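Local coordinates for tRNA (guanine(9)-N1)-methyltransferase (Schizosaccharomyces pombe, PDB 4JWG), which uses S-adenosyl-L-methionine to methylate N1 of the guanine at position 9 of cytoplasmic tRNA, this chain being the SPOUT-type methyltransferase domain of the longer protein, at residues S29-V34 / T128-D133; D36-D41 / A73-G78. One frame throughout, in Å; residues are numbered along the deposited sequence.

Overall arrangement
From the N terminus the chain first reaches 29-34, which leads into the central strand 32-36 of a parallel sheet. The loop leaving that strand, 36-41, meets 73-78 at the end of the neighbouring strand 70-74 in interaction 2, closing a short loop that contains helix 45-63. Interaction 1 closes a longer loop when 128-133, just ahead of strand 135-139, returns to 29-34; interaction 2 is therefore nested inside it. The two contacts have centres about 21 Å apart and touch where Val34 CG1 comes 3.3 Å from Thr74 OG1. They thus tie strand 32-36 to strand 70-74 at its end and to the loop entering strand 135-139 at its start.

Interaction 1: S29-V34 / T128-D133; sequences SSIRIV and TELDED
Glu132 OE1 takes hydrogen bonds from two groups of Ser30: a firm one from the backbone N at 2.8 Å, with an N-H...O angle of 155°, and a weak one from OG at 3.3 Å. The firm bond comes in on the syn side of the carboxylate, 24° out of its plane. The other oxygen, Glu132 OE2, accepts from Ser29 OG at 3.1 Å, also syn. Two sound donors, one on each oxygen, and a weaker third help fix the rotation of the carboxylate, which reaches them because the Glu132 chain bends at chi2. Ser29 OG has a second role: it accepts from Ile31 N at 3.0 Å, forming an ST turn that shapes the approach to strand 32-36.

Beside this polar grip, the Ile31 side chain crosses that of Glu132 at about a right angle. Its CG1 lies 3.4 Å from Asp131 O, and its CD1 meets Leu130 CB at 3.9 Å, the apolar side-chain pair of the contact. The Leu130 side chain is about 6 Å from those of Leu119 and Leu165, both S-adenosyl-L-methionine-binding, which places this loop beside the cofactor pocket. Arg32 reaches round with a chain bent at chi2 and chi3, bringing NH2 3.1 Å from Asp133 O, which sits at the guanidinium edge; NH1 of the same group is hydrogen-bonded to Gln112.

Residues 29-32 and 130-133 run 82° apart, evidence that the loop crosses the start of the strand rather than pairing with it. From Arg32 on, the strand pairs: Arg32 and Val34 bond to Tyr136 of strand 135-139 and Ile33 to strand 70-74, while Ile31 packs on Leu192 and Leu130 on Trp191 of helix 181-194.

Interaction 2: D36-D41 / A73-G78; sequences DCAFDD and ATNFGG. With ACY (acetic acid), chain B.
Asp36 holds CG anti to its own N (chi1 167°), and Thr74 places OG1 between its N and carbonyl carbon (chi1 63°); both side chains leave the same face of the sheet, and these torsions turn Asp36 OD1 and Thr74 OG1 so that one water hydrogen-bonds to both. Asp36 and Thr74 form a parallel beta bridge, CA atoms 5.3 Å apart, at the C-terminal ends of neighbouring strands in the SPOUT-type parallel sheet. Cys37 N continues the pairing with a 2.9 Å hydrogen bond to Thr74 O, the C=O...N angle being 162°. Beyond it the chain leaves the strand through an Asx turn: Asp36 OD1 accepts from Ala38 N at 3.3 Å, the donor lying well above the carboxylate plane.

The bridging water donates to Asp36 OD1 and accepts from Asn75 ND2; the Asp36 and Asn75 side chains lie side by side and point the same way. Asp36 OD2 has partners of its own, a salt bridge to Lys154 and a hydrogen bond to Tyr118, and the side chain lies close to Gly139, an S-adenosyl-L-methionine-binding residue. An alanine here would remove the turn acceptor and is likely to leave Lys154 and Tyr118 without their shared partner and the water with one acceptor fewer. Next to this polar cluster, Asn75 ND2 approaches Ala38 CB to 3.5 Å.

Farther along, Asp40 N donates to an acetic acid molecule, probably from the crystallisation liquor, and a second water links Cys37 O to Gly77 N. Cys37 SG meets the Phe76 ring at its edge, nearly in plane, 3.9 Å from CD2.

Interaction 1: S29-V34 / T128-D133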
# COMPACT_ATOMS: atom_id res chain seq x y z
N SER A 29 11.83 -8.55 -5.13
CA SER A 29 11.26 -9.32 -4.04
C SER A 29 10.07 -10.15 -4.51
O SER A 29 9.35 -9.74 -5.42
CB SER A 29 10.86 -8.37 -2.91
OG SER A 29 10.02 -9.02 -1.96
N SER A 30 9.85 -11.29 -3.86
CA SER A 30 8.66 -12.14 -4.09
C SER A 30 7.40 -11.54 -3.51
O SER A 30 6.31 -11.90 -3.91
CB SER A 30 8.81 -13.49 -3.39
OG SER A 30 10.02 -14.06 -3.75
N ILE A 31 7.56 -10.65 -2.53
CA ILE A 31 6.41 -10.10 -1.82
C ILE A 31 5.49 -9.36 -2.77
O ILE A 31 5.95 -8.67 -3.69
CB ILE A 31 6.84 -9.14 -0.74
CG1 ILE A 31 7.65 -9.86 0.30
CG2 ILE A 31 5.65 -8.53 -0.05
CD1 ILE A 31 8.33 -8.93 1.27
N ARG A 32 4.19 -9.49 -2.54
CA ARG A 32 3.22 -8.73 -3.31
C ARG A 32 2.50 -7.71 -2.46
O ARG A 32 2.15 -7.97 -1.31
CB ARG A 32 2.27 -9.66 -4.04
CG ARG A 32 3.03 -10.54 -5.05
CD ARG A 32 2.45 -11.94 -5.08
NE ARG A 32 2.75 -12.63 -3.84
CZ ARG A 32 2.23 -13.80 -3.49
NH1 ARG A 32 1.40 -14.41 -4.31
NH2 ARG A 32 2.55 -14.37 -2.33
N ILE A 33 2.32 -6.52 -3.01
CA ILE A 33 1.68 -5.48 -2.27
C ILE A 33 0.50 -5.01 -3.07
O ILE A 33 0.64 -4.77 -4.27
CB ILE A 33 2.66 -4.31 -1.95
CG1 ILE A 33 3.80 -4.81 -1.03
CG2 ILE A 33 1.90 -3.10 -1.32
CD1 ILE A 33 4.82 -3.73 -0.53
N VAL A 34 -0.64 -4.88 -2.39
CA VAL A 34 -1.93 -4.67 -3.03
C VAL A 34 -2.47 -3.34 -2.55
O VAL A 34 -2.47 -3.04 -1.36
CB VAL A 34 -2.92 -5.82 -2.64
CG1 VAL A 34 -4.38 -5.51 -3.01
CG2 VAL A 34 -2.46 -7.15 -3.23
N THR A 128 6.69 -7.28 12.58
CA THR A 128 8.07 -6.98 12.98
C THR A 128 9.05 -7.19 11.83
O THR A 128 10.17 -6.69 11.88
CB THR A 128 8.48 -7.75 14.25
OG1 THR A 128 8.28 -9.16 14.05
CG2 THR A 128 7.60 -7.32 15.43
N GLU A 129 8.59 -7.91 10.79
CA GLU A 129 9.33 -8.20 9.55
C GLU A 129 8.32 -8.53 8.46
O GLU A 129 7.21 -8.96 8.75
CB GLU A 129 10.24 -9.42 9.70
CG GLU A 129 11.33 -9.33 10.72
CD GLU A 129 11.20 -10.46 11.75
OE1 GLU A 129 10.97 -10.17 12.97
OE2 GLU A 129 11.29 -11.65 11.30
N LEU A 130 8.70 -8.37 7.21
CA LEU A 130 7.86 -8.82 6.12
C LEU A 130 8.38 -10.17 5.60
O LEU A 130 9.58 -10.35 5.42
CB LEU A 130 7.90 -7.79 4.98
CG LEU A 130 7.63 -6.31 5.28
CD1 LEU A 130 7.86 -5.48 4.04
CD2 LEU A 130 6.22 -6.12 5.83
N ASP A 131 7.48 -11.12 5.34
CA ASP A 131 7.87 -12.42 4.80
C ASP A 131 7.68 -12.45 3.29
O ASP A 131 6.69 -11.92 2.78
CB ASP A 131 7.06 -13.54 5.46
CG ASP A 131 7.07 -13.46 7.00
OD1 ASP A 131 8.15 -13.27 7.59
OD2 ASP A 131 5.98 -13.59 7.62
N GLU A 132 8.61 -13.10 2.59
CA GLU A 132 8.66 -13.14 1.13
C GLU A 132 7.43 -13.80 0.49
O GLU A 132 7.05 -13.47 -0.65
CB GLU A 132 9.96 -13.83 0.63
CG GLU A 132 11.25 -13.00 0.75
CD GLU A 132 11.29 -11.77 -0.19
OE1 GLU A 132 11.16 -11.95 -1.43
OE2 GLU A 132 11.48 -10.62 0.32
N ASP A 133 6.81 -14.73 1.22
CA ASP A 133 5.62 -15.46 0.74
C ASP A 133 4.25 -14.76 0.98
O ASP A 133 3.20 -15.31 0.58
CB ASP A 133 5.58 -16.91 1.32
CG ASP A 133 5.51 -16.93 2.85
OD1 ASP A 133 6.39 -16.31 3.49
OD2 ASP A 133 4.57 -17.55 3.41

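Interaction 2: D36-D41 / A73-G78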
# COMPACT_ATOMS: atom_id res chain seq x y z
N ASP A 36 -5.69 -1.67 -2.19
CA ASP A 36 -7.09 -2.01 -2.28
C ASP A 36 -7.97 -0.79 -2.64
O ASP A 36 -8.31 0.02 -1.79
CB ASP A 36 -7.52 -2.68 -1.01
CG ASP A 36 -8.99 -2.78 -0.90
OD1 ASP A 36 -9.66 -2.79 -1.98
OD2 ASP A 36 -9.48 -2.87 0.25
N CYS A 37 -8.34 -0.70 -3.92
CA CYS A 37 -9.03 0.50 -4.43
C CYS A 37 -10.55 0.48 -4.41
O CYS A 37 -11.19 1.22 -5.16
CB CYS A 37 -8.50 0.90 -5.80
SG CYS A 37 -6.70 0.85 -5.95
N ALA A 38 -11.13 -0.33 -3.53
CA ALA A 38 -12.57 -0.45 -3.49
C ALA A 38 -13.30 0.62 -2.71
O ALA A 38 -14.47 0.47 -2.37
CB ALA A 38 -12.87 -1.85 -3.00
N PHE A 39 -12.63 1.73 -2.42
CA PHE A 39 -13.24 2.71 -1.51
C PHE A 39 -13.71 3.97 -2.14
O PHE A 39 -14.00 4.90 -1.40
CB PHE A 39 -12.24 3.06 -0.39
CG PHE A 39 -11.79 1.87 0.41
CD1 PHE A 39 -12.62 1.33 1.39
CD2 PHE A 39 -10.56 1.28 0.17
CE1 PHE A 39 -12.25 0.21 2.10
CE2 PHE A 39 -10.17 0.15 0.91
CZ PHE A 39 -11.03 -0.37 1.88
N ASP A 40 -13.81 4.03 -3.47
CA ASP A 40 -14.19 5.28 -4.18
C ASP A 40 -15.60 5.83 -3.94
O ASP A 40 -15.91 6.92 -4.42
CB ASP A 40 -14.25 5.09 -5.68
CG ASP A 40 -12.89 4.76 -6.31
OD1 ASP A 40 -11.81 4.76 -5.64
OD2 ASP A 40 -12.92 4.50 -7.52
N ASP A 41 -16.43 5.05 -3.25
CA ASP A 41 -17.65 5.52 -2.54
C ASP A 41 -17.40 6.66 -1.54
O ASP A 41 -18.27 7.44 -1.17
CB ASP A 41 -17.91 4.33 -1.58
CG ASP A 41 -18.84 3.28 -2.14
OD1 ASP A 41 -19.03 3.25 -3.38
OD2 ASP A 41 -19.36 2.45 -1.34
N ALA A 73 -3.14 -3.43 -8.05
CA ALA A 73 -4.18 -2.48 -7.78
C ALA A 73 -5.49 -3.23 -8.02
O ALA A 73 -5.88 -3.44 -9.18
CB ALA A 73 -4.04 -1.29 -8.69
N THR A 74 -6.12 -3.67 -6.93
CA THR A 74 -7.35 -4.48 -6.96
C THR A 74 -8.61 -3.65 -6.79
O THR A 74 -8.60 -2.60 -6.14
CB THR A 74 -7.33 -5.63 -5.95
OG1 THR A 74 -7.25 -5.11 -4.61
CG2 THR A 74 -6.12 -6.52 -6.21
N ASN A 75 -9.68 -4.13 -7.42
CA ASN A 75 -10.90 -3.33 -7.55
C ASN A 75 -10.61 -2.02 -8.24
O ASN A 75 -11.26 -0.99 -7.98
CB ASN A 75 -11.52 -3.04 -6.18
CG ASN A 75 -12.37 -4.17 -5.68
OD1 ASN A 75 -13.40 -4.49 -6.28
ND2 ASN A 75 -11.95 -4.80 -4.61
N PHE A 76 -9.64 -2.04 -9.15
CA PHE A 76 -9.25 -0.80 -9.82
C PHE A 76 -10.28 -0.43 -10.89
O PHE A 76 -10.54 -1.23 -11.78
CB PHE A 76 -7.83 -0.90 -10.38
CG PHE A 76 -7.27 0.40 -10.79
CD1 PHE A 76 -7.17 0.73 -12.14
CD2 PHE A 76 -6.87 1.31 -9.85
CE1 PHE A 76 -6.65 1.97 -12.55
CE2 PHE A 76 -6.34 2.56 -10.23
CZ PHE A 76 -6.24 2.90 -11.58
N GLY A 77 -10.89 0.75 -10.80
CA GLY A 77 -11.89 1.12 -11.78
C GLY A 77 -12.44 2.50 -11.57
O GLY A 77 -11.85 3.30 -10.85
N GLY A 78 -13.58 2.77 -12.21
CA GLY A 78 -14.38 3.97 -11.97
C GLY A 78 -13.63 5.27 -12.09
O GLY A 78 -12.74 5.40 -12.92
C ACY B . -14.67 0.81 -6.26
O ACY B . -13.97 1.75 -5.76
OXT ACY B . -14.43 0.24 -7.37
CH3 ACY B . -15.86 0.34 -5.47
O HOH W 1 -9.57 -4.70 -3.80
O HOH W 2 -10.87 2.09 -8.03